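Local atomic coordinates of TRAP dicarboxylate transporter, DctP subunit (Sulfurospirillum deleyianum, PDB entry 4OVS), a protein that binds succinate and, as a DctP-type solute-binding protein, probably passes dicarboxylates to a membrane TRAP transporter for uptake. Residues V30-S35 / K42-F47; K155-P160 / A164-R169; K181-N186 / A303-A308; S212-K217 / A280-Y285. One frame throughout, in Å; residues are numbered along the deposited sequence.

Contact 1: residues V30-S35 / K42-F47; sequences VTHVVS and KGADFF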
loop_
_atom_site.group_PDB
_atom_site.type_symbol
_atom_site.label_atom_id
_atom_site.label_comp_id
_atom_site.label_asym_id
_atom_site.label_seq_id
_atom_site.Cartn_x
_atom_site.Cartn_y
_atom_site.Cartn_z
ATOM N N VAL A 30 -7.310 -13.142 9.750
ATOM C CA VAL A 30 -6.857 -12.068 8.858
ATOM C C VAL A 30 -5.462 -11.611 9.277
ATOM O O VAL A 30 -5.190 -11.460 10.466
ATOM C CB VAL A 30 -7.774 -10.813 8.934
ATOM C CG1 VAL A 30 -7.241 -9.805 8.009
ATOM C CG2 VAL A 30 -9.218 -11.125 8.573
ATOM N N THR A 31 -4.582 -11.374 8.307
ATOM C CA THR A 31 -3.217 -11.023 8.612
ATOM C C THR A 31 -2.849 -9.825 7.784
ATOM O O THR A 31 -3.121 -9.811 6.622
ATOM C CB THR A 31 -2.259 -12.199 8.323
ATOM O OG1 THR A 31 -0.923 -11.850 8.651
ATOM C CG2 THR A 31 -2.294 -12.647 6.825
ATOM N N HIS A 32 -2.268 -8.810 8.423
ATOM C CA HIS A 32 -1.684 -7.658 7.720
ATOM C C HIS A 32 -0.540 -7.016 8.524
ATOM O O HIS A 32 -0.288 -7.410 9.690
ATOM C CB HIS A 32 -2.777 -6.624 7.361
ATOM C CG HIS A 32 -3.381 -5.909 8.525
ATOM N ND1 HIS A 32 -2.739 -4.879 9.175
ATOM C CD2 HIS A 32 -4.607 -6.008 9.095
ATOM C CE1 HIS A 32 -3.523 -4.407 10.128
ATOM N NE2 HIS A 32 -4.668 -5.062 10.091
ATOM N N VAL A 33 0.157 -6.065 7.888
ATOM C CA VAL A 33 1.405 -5.548 8.356
ATOM C C VAL A 33 1.362 -4.111 8.915
ATOM O O VAL A 33 2.401 -3.586 9.355
ATOM C CB VAL A 33 2.489 -5.607 7.223
ATOM C CG1 VAL A 33 2.661 -7.044 6.646
ATOM C CG2 VAL A 33 2.144 -4.656 6.102
ATOM N N VAL A 34 0.201 -3.468 8.851
ATOM C CA VAL A 34 -0.004 -2.108 9.332
ATOM C C VAL A 34 -0.647 -1.958 10.720
ATOM O O VAL A 34 -1.068 -2.929 11.368
ATOM C CB VAL A 34 -0.881 -1.239 8.329
ATOM C CG1 VAL A 34 -0.274 -1.178 6.947
ATOM C CG2 VAL A 34 -2.313 -1.678 8.298
ATOM N N SER A 35 -0.620 -0.726 11.208
ATOM C CA SER A 35 -1.219 -0.384 12.498
ATOM C C SER A 35 -2.728 -0.463 12.445
ATOM O O SER A 35 -3.331 -0.074 11.454
ATOM C CB SER A 35 -0.869 1.076 12.829
ATOM O OG SER A 35 -1.567 1.450 13.985
ATOM N N LYS A 42 -8.418 -0.176 10.409
ATOM C CA LYS A 42 -9.823 0.069 10.836
ATOM C C LYS A 42 -10.757 -0.726 9.936
ATOM O O LYS A 42 -11.727 -1.309 10.394
ATOM C CB LYS A 42 -10.153 1.552 10.796
ATOM C CG LYS A 42 -9.389 2.385 11.791
ATOM C CD LYS A 42 -9.820 3.901 11.699
ATOM C CE LYS A 42 -9.109 4.725 12.723
ATOM N NZ LYS A 42 -9.368 6.186 12.446
ATOM N N GLY A 43 -10.421 -0.797 8.659
ATOM C CA GLY A 43 -11.192 -1.597 7.707
ATOM C C GLY A 43 -11.197 -3.092 8.035
ATOM O O GLY A 43 -12.235 -3.775 7.943
ATOM N N ALA A 44 -10.036 -3.639 8.396
ATOM C CA ALA A 44 -9.958 -5.053 8.748
ATOM C C ALA A 44 -10.812 -5.344 9.996
ATOM O O ALA A 44 -11.541 -6.320 10.034
ATOM C CB ALA A 44 -8.494 -5.478 9.007
ATOM N N ASP A 45 -10.710 -4.470 11.012
ATOM C CA ASP A 45 -11.454 -4.615 12.275
ATOM C C ASP A 45 -12.960 -4.450 12.063
ATOM O O ASP A 45 -13.779 -5.157 12.672
ATOM C CB ASP A 45 -10.957 -3.606 13.331
ATOM C CG ASP A 45 -9.636 -4.027 14.003
ATOM O OD1 ASP A 45 -9.268 -5.232 13.972
ATOM O OD2 ASP A 45 -9.020 -3.117 14.638
ATOM N N PHE A 46 -13.331 -3.590 11.147
ATOM C CA PHE A 46 -14.749 -3.417 10.805
ATOM C C PHE A 46 -15.272 -4.673 10.113
ATOM O O PHE A 46 -16.310 -5.212 10.474
ATOM C CB PHE A 46 -14.921 -2.168 9.942
ATOM C CG PHE A 46 -16.329 -1.812 9.683
ATOM C CD1 PHE A 46 -16.961 -2.303 8.569
ATOM C CD2 PHE A 46 -17.060 -1.052 10.568
ATOM C CE1 PHE A 46 -18.294 -2.009 8.295
ATOM C CE2 PHE A 46 -18.410 -0.772 10.305
ATOM C CZ PHE A 46 -19.006 -1.254 9.157
ATOM N N PHE A 47 -14.524 -5.173 9.154
ATOM C CA PHE A 47 -14.853 -6.506 8.564
ATOM C C PHE A 47 -15.077 -7.535 9.607
ATOM O O PHE A 47 -16.100 -8.212 9.609
ATOM C CB PHE A 47 -13.743 -6.947 7.670
ATOM C CG PHE A 47 -13.860 -8.367 7.191
ATOM C CD1 PHE A 47 -14.887 -8.739 6.301
ATOM C CD2 PHE A 47 -12.942 -9.328 7.576
ATOM C CE1 PHE A 47 -14.989 -10.025 5.869
ATOM C CE2 PHE A 47 -13.043 -10.623 7.097
ATOM C CZ PHE A 47 -14.051 -10.963 6.237
#
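Ala44 and Phe47 of helix 39-54 pack against His32 and Val30. Val30 is in strand 26-31, and His32 comes just after it. The strand and helix belong to the first beta-alpha-beta unit of the chain, which strand 59-64 completes. The contact is buried.

Two apolar touches carry it. In the first, the methyl group Ala44 CB meets the His32 imidazole, 3.9 Å from His32 CD2. It comes in obliquely to the ring. His32 CB points toward the helix, and CG stands between the backbone N and the carbonyl carbon (chi1 69°), which brings the CD2 and NE2 side of the ring to Ala44. In the second, Val30 CG2 lies 4.1 Å from Phe47 CE2. This methyl sits at the edge of the phenyl ring, close to its plane. Val63 of strand 59-64 touches both His32 and Ala44. Phe47 continues onto Ala259, Met260 and Ala263 of helix 253-289, so the helix packs between the sheet and that long helix.

No hydrogen bond crosses the contact. The His32 side chain lies about 4 Å from that of Lys40, a succinate-binding residue, and about 6 Å from bound succinate, so the loop after the strand borders the ligand pocket. A long, bent bond favours this rotation of the imidazole: Val34 N donates to His32 ND1 at 3.3 Å, in the ring plane, with an N-H...ND1 angle of 138°.

Contact 2: residues K155-P160 / A164-R169; sequences KPILLP and AGQKFR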
loop_
_atom_site.group_PDB
_atom_site.type_symbol
_atom_site.label_atom_id
_atom_site.label_comp_id
_atom_site.label_asym_id
_atom_site.label_seq_id
_atom_site.Cartn_x
_atom_site.Cartn_y
_atom_site.Cartn_z
ATOM N N LYS A 155 19.313 14.794 4.339
ATOM C CA LYS A 155 19.098 16.200 4.002
ATOM C C LYS A 155 17.744 16.431 3.341
ATOM O O LYS A 155 17.041 15.471 3.026
ATOM C CB LYS A 155 20.197 16.674 3.061
ATOM C CG LYS A 155 20.483 15.697 1.951
ATOM C CD LYS A 155 21.500 16.257 0.982
ATOM C CE LYS A 155 21.951 15.204 0.001
ATOM N NZ LYS A 155 22.490 15.845 -1.229
ATOM N N PRO A 156 17.355 17.709 3.133
ATOM C CA PRO A 156 16.044 17.889 2.488
ATOM C C PRO A 156 16.011 17.408 1.041
ATOM O O PRO A 156 16.927 17.749 0.284
ATOM C CB PRO A 156 15.854 19.400 2.527
ATOM C CG PRO A 156 16.693 19.865 3.699
ATOM C CD PRO A 156 17.871 18.967 3.707
ATOM N N ILE A 157 14.989 16.639 0.663
ATOM C CA ILE A 157 14.805 16.220 -0.731
ATOM C C ILE A 157 13.877 17.199 -1.458
ATOM O O ILE A 157 12.650 17.134 -1.297
ATOM C CB ILE A 157 14.158 14.824 -0.838
ATOM C CG1 ILE A 157 14.796 13.813 0.119
ATOM C CG2 ILE A 157 14.239 14.310 -2.275
ATOM C CD1 ILE A 157 16.195 13.599 -0.127
ATOM N N LEU A 158 14.449 18.120 -2.233
ATOM C CA LEU A 158 13.651 19.154 -2.910
ATOM C C LEU A 158 13.617 18.916 -4.419
ATOM O O LEU A 158 12.610 19.225 -5.076
ATOM C CB LEU A 158 14.191 20.555 -2.629
ATOM C CG LEU A 158 14.384 20.959 -1.155
ATOM C CD1 LEU A 158 14.683 22.439 -1.069
ATOM C CD2 LEU A 158 13.184 20.627 -0.250
ATOM N N LEU A 159 14.724 18.373 -4.941
ATOM C CA LEU A 159 14.883 18.056 -6.356
ATOM C C LEU A 159 15.548 16.718 -6.477
ATOM O O LEU A 159 16.247 16.297 -5.553
ATOM C CB LEU A 159 15.822 19.033 -7.029
ATOM C CG LEU A 159 15.396 20.476 -7.194
ATOM C CD1 LEU A 159 16.602 21.254 -7.685
ATOM C CD2 LEU A 159 14.229 20.584 -8.156
ATOM N N PRO A 160 15.381 16.061 -7.637
ATOM C CA PRO A 160 15.969 14.749 -7.926
ATOM C C PRO A 160 17.431 14.670 -7.522
ATOM O O PRO A 160 17.881 13.671 -6.962
ATOM C CB PRO A 160 15.834 14.652 -9.438
ATOM C CG PRO A 160 14.581 15.410 -9.711
ATOM C CD PRO A 160 14.635 16.582 -8.789
ATOM N N ALA A 164 20.141 11.774 -4.888
ATOM C CA ALA A 164 21.301 11.040 -5.404
ATOM C C ALA A 164 22.311 10.673 -4.301
ATOM O O ALA A 164 22.726 11.512 -3.501
ATOM C CB ALA A 164 21.970 11.838 -6.496
ATOM N N GLY A 165 22.705 9.407 -4.249
ATOM C CA GLY A 165 23.715 8.992 -3.292
ATOM C C GLY A 165 23.108 8.505 -1.996
ATOM O O GLY A 165 23.823 8.071 -1.097
ATOM N N GLN A 166 21.787 8.568 -1.901
ATOM C CA GLN A 166 21.090 8.145 -0.695
ATOM C C GLN A 166 20.485 6.739 -0.821
ATOM O O GLN A 166 20.004 6.343 -1.885
ATOM C CB GLN A 166 19.982 9.141 -0.344
ATOM C CG GLN A 166 20.476 10.518 0.092
ATOM C CD GLN A 166 19.379 11.323 0.769
ATOM O OE1 GLN A 166 18.689 10.832 1.666
ATOM N NE2 GLN A 166 19.201 12.558 0.327
ATOM N N LYS A 167 20.520 5.993 0.279
ATOM C CA LYS A 167 19.900 4.676 0.349
ATOM C C LYS A 167 18.428 4.785 0.768
ATOM O O LYS A 167 18.094 5.413 1.784
ATOM C CB LYS A 167 20.634 3.785 1.350
ATOM C CG LYS A 167 22.042 3.364 0.955
ATOM C CD LYS A 167 22.402 2.043 1.653
ATOM C CE LYS A 167 23.772 1.493 1.255
ATOM N NZ LYS A 167 23.716 0.005 1.021
ATOM N N PHE A 168 17.544 4.164 -0.004
ATOM C CA PHE A 168 16.127 4.192 0.314
ATOM C C PHE A 168 15.595 2.791 0.475
ATOM O O PHE A 168 15.889 1.915 -0.337
ATOM C CB PHE A 168 15.349 4.898 -0.799
ATOM C CG PHE A 168 15.435 6.405 -0.759
ATOM C CD1 PHE A 168 14.494 7.147 -0.051
ATOM C CD2 PHE A 168 16.413 7.078 -1.458
ATOM C CE1 PHE A 168 14.547 8.512 -0.014
ATOM C CE2 PHE A 168 16.477 8.463 -1.423
ATOM C CZ PHE A 168 15.535 9.178 -0.698
ATOM N N ARG A 169 14.818 2.554 1.527
ATOM C CA ARG A 169 13.995 1.348 1.572
ATOM C C ARG A 169 12.919 1.403 0.476
ATOM O O ARG A 169 12.332 2.454 0.237
ATOM C CB ARG A 169 13.309 1.228 2.937
ATOM C CG ARG A 169 12.539 -0.077 3.150
ATOM C CD ARG A 169 11.078 0.126 2.837
ATOM N NE ARG A 169 10.305 -1.111 2.821
ATOM C CZ ARG A 169 8.973 -1.142 2.852
ATOM N NH1 ARG A 169 8.299 0.003 2.939
ATOM N NH2 ARG A 169 8.313 -2.313 2.796
HETATM O O HOH W 1 21.940 14.119 -3.687
#
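Ile157 and Lys155 both meet the amide end of Gln166. The closest touch is a tight one, with Ile157 CD1 3.2 Å from Gln166 NE2. Ile157 and Gln166 point at each other from the two segments. The aliphatic part of Lys155 crosses Gln166 at a slant, and its CG and CE each lie 3.8 Å from Gln166 NE2. The chain of Lys155 then runs on, extended, toward Ala164. There a water joins the two segments: Lys155 NZ donates to it at 3.1 Å, and it donates to Ala164 O at 2.7 Å.

The one-turn helix 160-163 links the two segments. Pro160 O faces Ala164 N across this turn at 3.6 Å. The chain then enters strand 167-170, which pairs in parallel with strand 186-189 in a small two-stranded sheet of this solute-binding fold.

In the next shell, the Gln166 amide is held at both ends. Its NE2 donates to Asp162 O, within the linking helix, and its OE1 is bonded to Ser152 OG at the end of strand 137-152. Gln166 CG lies beside its own backbone N (chi1 -68°), and from there the chain extends to this buried place between loop and strand. Ile157 also packs on Trp305 of helix 299-310. Farther along the strand, Arg169 binds succinate through NH1, while its NE is bonded to Leu190 O.

Contact 3: residues K181-N186 / A303-A308; sequences KAVGAN and AAWQKA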
loop_
_atom_site.group_PDB
_atom_site.type_symbol
_atom_site.label_atom_id
_atom_site.label_comp_id
_atom_site.label_asym_id
_atom_site.label_seq_id
_atom_site.Cartn_x
_atom_site.Cartn_y
_atom_site.Cartn_z
ATOM N N LYS A 181 16.677 4.553 -8.900
ATOM C CA LYS A 181 17.881 4.501 -9.704
ATOM C C LYS A 181 17.870 5.671 -10.673
ATOM O O LYS A 181 18.908 6.224 -10.996
ATOM C CB LYS A 181 17.978 3.171 -10.449
ATOM C CG LYS A 181 18.643 2.037 -9.659
ATOM C CD LYS A 181 18.236 0.658 -10.200
ATOM C CE LYS A 181 19.243 -0.432 -9.904
ATOM N NZ LYS A 181 19.546 -0.554 -8.469
ATOM N N ALA A 182 16.687 6.076 -11.105
ATOM C CA ALA A 182 16.571 7.145 -12.084
ATOM C C ALA A 182 17.043 8.486 -11.544
ATOM O O ALA A 182 17.434 9.350 -12.320
ATOM C CB ALA A 182 15.160 7.255 -12.540
ATOM N N VAL A 183 16.999 8.667 -10.223
ATOM C CA VAL A 183 17.540 9.892 -9.606
ATOM C C VAL A 183 18.779 9.604 -8.768
ATOM O O VAL A 183 19.140 10.379 -7.879
ATOM C CB VAL A 183 16.483 10.614 -8.743
ATOM C CG1 VAL A 183 15.232 10.918 -9.585
ATOM C CG2 VAL A 183 16.105 9.766 -7.566
ATOM N N GLY A 184 19.458 8.501 -9.072
ATOM C CA GLY A 184 20.818 8.305 -8.587
ATOM C C GLY A 184 20.890 7.798 -7.163
ATOM O O GLY A 184 21.944 7.867 -6.510
ATOM N N ALA A 185 19.763 7.285 -6.681
ATOM C CA ALA A 185 19.704 6.683 -5.358
ATOM C C ALA A 185 19.969 5.169 -5.381
ATOM O O ALA A 185 20.020 4.527 -6.447
ATOM C CB ALA A 185 18.348 6.976 -4.723
ATOM N N ASN A 186 20.119 4.613 -4.186
ATOM C CA ASN A 186 20.400 3.206 -3.988
ATOM C C ASN A 186 19.208 2.563 -3.286
ATOM O O ASN A 186 19.075 2.675 -2.063
ATOM C CB ASN A 186 21.664 3.080 -3.137
ATOM C CG ASN A 186 22.212 1.665 -3.080
ATOM O OD1 ASN A 186 21.652 0.737 -3.661
ATOM N ND2 ASN A 186 23.332 1.501 -2.379
ATOM N N ALA A 303 7.560 19.526 -11.550
ATOM C CA ALA A 303 7.813 19.195 -12.934
ATOM C C ALA A 303 9.072 18.357 -13.046
ATOM O O ALA A 303 9.103 17.337 -13.728
ATOM C CB ALA A 303 7.973 20.448 -13.707
ATOM N N ALA A 304 10.114 18.793 -12.363
ATOM C CA ALA A 304 11.417 18.154 -12.472
ATOM C C ALA A 304 11.363 16.728 -11.930
ATOM O O ALA A 304 12.048 15.822 -12.418
ATOM C CB ALA A 304 12.443 18.964 -11.716
ATOM N N TRP A 305 10.561 16.530 -10.899
ATOM C CA TRP A 305 10.341 15.185 -10.402
ATOM C C TRP A 305 9.608 14.336 -11.435
ATOM O O TRP A 305 9.927 13.159 -11.617
ATOM C CB TRP A 305 9.551 15.229 -9.091
ATOM C CG TRP A 305 10.398 15.637 -7.927
ATOM C CD1 TRP A 305 10.379 16.835 -7.269
ATOM C CD2 TRP A 305 11.394 14.845 -7.290
ATOM N NE1 TRP A 305 11.304 16.838 -6.262
ATOM C CE2 TRP A 305 11.947 15.630 -6.254
ATOM C CE3 TRP A 305 11.880 13.549 -7.492
ATOM C CZ2 TRP A 305 12.951 15.155 -5.423
ATOM C CZ3 TRP A 305 12.879 13.079 -6.661
ATOM C CH2 TRP A 305 13.398 13.876 -5.633
ATOM N N GLN A 306 8.637 14.932 -12.124
ATOM C CA GLN A 306 7.833 14.185 -13.107
ATOM C C GLN A 306 8.677 13.761 -14.277
ATOM O O GLN A 306 8.602 12.626 -14.734
ATOM C CB GLN A 306 6.689 15.038 -13.636
ATOM C CG GLN A 306 5.347 14.720 -13.001
ATOM C CD GLN A 306 4.470 15.947 -12.842
ATOM O OE1 GLN A 306 4.930 17.083 -13.003
ATOM N NE2 GLN A 306 3.204 15.726 -12.525
ATOM N N LYS A 307 9.493 14.685 -14.764
ATOM C CA LYS A 307 10.332 14.391 -15.908
ATOM C C LYS A 307 11.299 13.251 -15.590
ATOM O O LYS A 307 11.430 12.292 -16.349
ATOM C CB LYS A 307 11.130 15.620 -16.333
ATOM C CG LYS A 307 12.016 15.312 -17.549
ATOM C CD LYS A 307 12.801 16.502 -18.034
ATOM C CE LYS A 307 13.567 16.150 -19.312
ATOM N NZ LYS A 307 14.307 17.322 -19.869
ATOM N N ALA A 308 11.969 13.343 -14.455
ATOM C CA ALA A 308 13.036 12.407 -14.160
ATOM C C ALA A 308 12.481 11.018 -13.919
ATOM O O ALA A 308 13.113 10.024 -14.273
ATOM C CB ALA A 308 13.814 12.872 -12.937
#
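Val183 fills the tight part of this contact. One methyl, Val183 CG1, faces helix 299-310 and touches two of its residues. It lies 4.1 Å from Ala308 CB and 4.3 Å from Trp305 CZ3. It meets the indole obliquely, at the six-membered ring. Val183 CG1 stands beside the backbone N (chi1 -56°), while CG2 stands between the backbone N and the carbonyl carbon. Val183 is buried, and it also packs on Pro160 and Ala163 of helix 160-163. Trp305 is also held from outside the two segments: its NE1 donates to Leu158 O.

The backbone explains how Val183 comes to this place. Helix 174-181 ends here in a Schellman motif, with Gly184 at positive phi as the C-prime residue. Gly184 N bonds to Lys181 O at 3.0 Å, and Ala185 N bonds to Phe180 O. After the turn the chain enters strand 186-189.

The other side of the contact is looser and only partly buried. Here Ala182 turns its methyl to the helix backbone, with Ala182 CB 3.9 Å from Ala308 O. No hydrogen bond crosses between the segments. Ala182 also touches Ile312, just beyond the helix.

Contact 4: residues S212-K217 / A280-Y285; sequences SNFYTK and AKISEY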
loop_
_atom_site.group_PDB
_atom_site.type_symbol
_atom_site.label_atom_id
_atom_site.label_comp_id
_atom_site.label_asym_id
_atom_site.label_seq_id
_atom_site.Cartn_x
_atom_site.Cartn_y
_atom_site.Cartn_z
ATOM N N SER A 212 -0.312 7.980 6.271
ATOM C CA SER A 212 -0.920 7.038 7.198
ATOM C C SER A 212 0.151 6.161 7.873
ATOM O O SER A 212 0.263 6.087 9.091
ATOM C CB SER A 212 -1.908 6.154 6.394
ATOM O OG SER A 212 -1.210 5.400 5.359
ATOM N N ASN A 213 0.969 5.507 7.069
ATOM C CA ASN A 213 2.045 4.682 7.603
ATOM C C ASN A 213 3.182 5.505 8.243
ATOM O O ASN A 213 3.765 5.095 9.247
ATOM C CB ASN A 213 2.608 3.795 6.510
ATOM C CG ASN A 213 1.659 2.689 6.112
ATOM O OD1 ASN A 213 0.743 2.310 6.855
ATOM N ND2 ASN A 213 1.896 2.129 4.948
ATOM N N PHE A 214 3.484 6.652 7.658
ATOM C CA PHE A 214 4.549 7.517 8.139
ATOM C C PHE A 214 4.352 7.861 9.612
ATOM O O PHE A 214 5.286 7.786 10.379
ATOM C CB PHE A 214 4.628 8.786 7.291
ATOM C CG PHE A 214 5.837 9.625 7.545
ATOM C CD1 PHE A 214 7.075 9.240 7.078
ATOM C CD2 PHE A 214 5.719 10.831 8.216
ATOM C CE1 PHE A 214 8.211 10.021 7.318
ATOM C CE2 PHE A 214 6.851 11.626 8.473
ATOM C CZ PHE A 214 8.090 11.226 8.016
ATOM N N TYR A 215 3.138 8.195 10.025
ATOM C CA TYR A 215 2.923 8.599 11.419
ATOM C C TYR A 215 2.619 7.440 12.362
ATOM O O TYR A 215 3.182 7.346 13.432
ATOM C CB TYR A 215 1.822 9.668 11.503
ATOM C CG TYR A 215 1.551 10.186 12.885
ATOM C CD1 TYR A 215 2.280 11.235 13.395
ATOM C CD2 TYR A 215 0.565 9.642 13.668
ATOM C CE1 TYR A 215 2.048 11.731 14.687
ATOM C CE2 TYR A 215 0.314 10.128 14.959
ATOM C CZ TYR A 215 1.054 11.174 15.444
ATOM O OH TYR A 215 0.818 11.657 16.696
ATOM N N THR A 216 1.728 6.553 11.965
ATOM C CA THR A 216 1.322 5.425 12.794
ATOM C C THR A 216 2.438 4.444 13.106
ATOM O O THR A 216 2.371 3.788 14.137
ATOM C CB THR A 216 0.161 4.634 12.215
ATOM O OG1 THR A 216 0.531 4.073 10.948
ATOM C CG2 THR A 216 -1.063 5.558 12.065
ATOM N N LYS A 217 3.486 4.380 12.276
ATOM C CA LYS A 217 4.613 3.539 12.579
ATOM C C LYS A 217 5.779 4.323 13.117
ATOM O O LYS A 217 6.833 3.759 13.262
ATOM C CB LYS A 217 5.125 2.785 11.365
ATOM C CG LYS A 217 4.127 1.894 10.739
ATOM C CD LYS A 217 3.695 0.753 11.697
ATOM C CE LYS A 217 4.723 -0.311 11.886
ATOM N NZ LYS A 217 4.079 -1.388 12.661
ATOM N N ALA A 280 -2.002 17.047 9.980
ATOM C CA ALA A 280 -2.086 17.806 11.226
ATOM C C ALA A 280 -1.220 17.171 12.330
ATOM O O ALA A 280 -0.535 17.859 13.074
ATOM C CB ALA A 280 -3.513 17.897 11.676
ATOM N N LYS A 281 -1.258 15.857 12.459
ATOM C CA LYS A 281 -0.491 15.211 13.534
ATOM C C LYS A 281 1.017 15.292 13.294
ATOM O O LYS A 281 1.819 15.534 14.220
ATOM C CB LYS A 281 -0.938 13.757 13.701
ATOM C CG LYS A 281 -2.295 13.570 14.370
ATOM C CD LYS A 281 -2.763 12.116 14.185
ATOM C CE LYS A 281 -4.143 11.795 14.811
ATOM N NZ LYS A 281 -4.224 12.306 16.202
ATOM N N ILE A 282 1.430 15.086 12.052
ATOM C CA ILE A 282 2.840 15.208 11.719
ATOM C C ILE A 282 3.333 16.653 11.930
ATOM O O ILE A 282 4.442 16.885 12.437
ATOM C CB ILE A 282 3.059 14.681 10.306
ATOM C CG1 ILE A 282 2.718 13.212 10.302
ATOM C CG2 ILE A 282 4.487 14.920 9.786
ATOM C CD1 ILE A 282 2.421 12.717 8.992
ATOM N N SER A 283 2.495 17.626 11.580
ATOM C CA SER A 283 2.831 19.039 11.724
ATOM C C SER A 283 2.984 19.450 13.174
ATOM O O SER A 283 3.914 20.178 13.513
ATOM C CB SER A 283 1.751 19.887 11.046
ATOM O OG SER A 283 1.815 19.723 9.641
ATOM N N GLU A 284 2.091 18.965 14.029
ATOM C CA GLU A 284 2.188 19.264 15.437
ATOM C C GLU A 284 3.466 18.633 16.025
ATOM O O GLU A 284 4.185 19.256 16.824
ATOM C CB GLU A 284 0.954 18.764 16.176
ATOM C CG GLU A 284 0.958 19.161 17.647
ATOM C CD GLU A 284 0.129 20.431 17.960
ATOM O OE1 GLU A 284 0.382 21.482 17.313
ATOM O OE2 GLU A 284 -0.743 20.393 18.879
ATOM N N TYR A 285 3.767 17.415 15.600
ATOM C CA TYR A 285 4.972 16.733 16.044
ATOM C C TYR A 285 6.234 17.534 15.646
ATOM O O TYR A 285 7.202 17.656 16.420
ATOM C CB TYR A 285 5.034 15.312 15.476
ATOM C CG TYR A 285 6.417 14.780 15.590
ATOM C CD1 TYR A 285 6.885 14.261 16.785
ATOM C CD2 TYR A 285 7.290 14.868 14.527
ATOM C CE1 TYR A 285 8.214 13.794 16.922
ATOM C CE2 TYR A 285 8.586 14.425 14.641
ATOM C CZ TYR A 285 9.053 13.919 15.836
ATOM O OH TYR A 285 10.356 13.484 15.907
HETATM O O HOH W 2 1.159 14.682 16.688
#
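Tyr215 and Lys281 meet in a CH-pi contact between helices 211-216 and 253-289. Lys281 CB sits over one face of the phenol ring, 3.8 Å from the centroid of Tyr215 and 18° off its normal. The two side chains cross at about a right angle. Lys281 CD lies 3.7 Å from Tyr215 CE2. The lysine thus passes from over the face to beyond the rim near CE2, and NZ turns off from the ring. Tyr215 CG is anti to the backbone N (chi1 -178°), which carries the ring over to the second helix.

Apolar packing centres on Ile282. Its CG1 is 3.7 Å from Tyr215 CD1, and the two side chains lie side by side, running antiparallel. Its end methyl, Ile282 CD1, reaches the edge of the Phe214 ring, near the ring plane, 3.9 Å from Phe214 CD2.

No hydrogen bond joins the segments directly. One water links them instead, 3.0 Å from Tyr215 OH, and it donates to Lys281 O at 2.7 Å. Within 212-217, Ser212 O is gripped twice, by Thr216 N and by Thr216 OG1 at 2.8 Å, from opposite faces of the carbonyl plane. Asn213 binds succinate through ND2.

The two helix segments run at 43° to each other. Leu226 of strand 225-227 lies against both Phe214 and Ile282, and Ile294 of strand 293-295 also packs on Ile282. Helix 211-216, helix 253-289 and these two strands meet here.

Contact 1 comes first from the N terminus and closes a short loop inside the first beta-alpha-beta unit. Contact 2 follows in series and closes a still shorter turn around helix 160-163. Contact 3 closes a long loop and ties the end of helix 174-181 to helix 299-310. Contact 4 lies wholly within that loop, so these two nest; it ties helix 211-216 to helix 253-289. None cross. Contacts 2 and 3 touch side by side: Gly165 and Gln166 pair with Gly184 and Asn186, and Trp305 packs on Leu159. Both lie across the chain's centre from contact 1. Contact 4 meets contact 1 where Val34 touches Asn213 and Ser35 touches Thr216. Succinate is shared by Asn213 of contact 4 and Arg169 of contact 2.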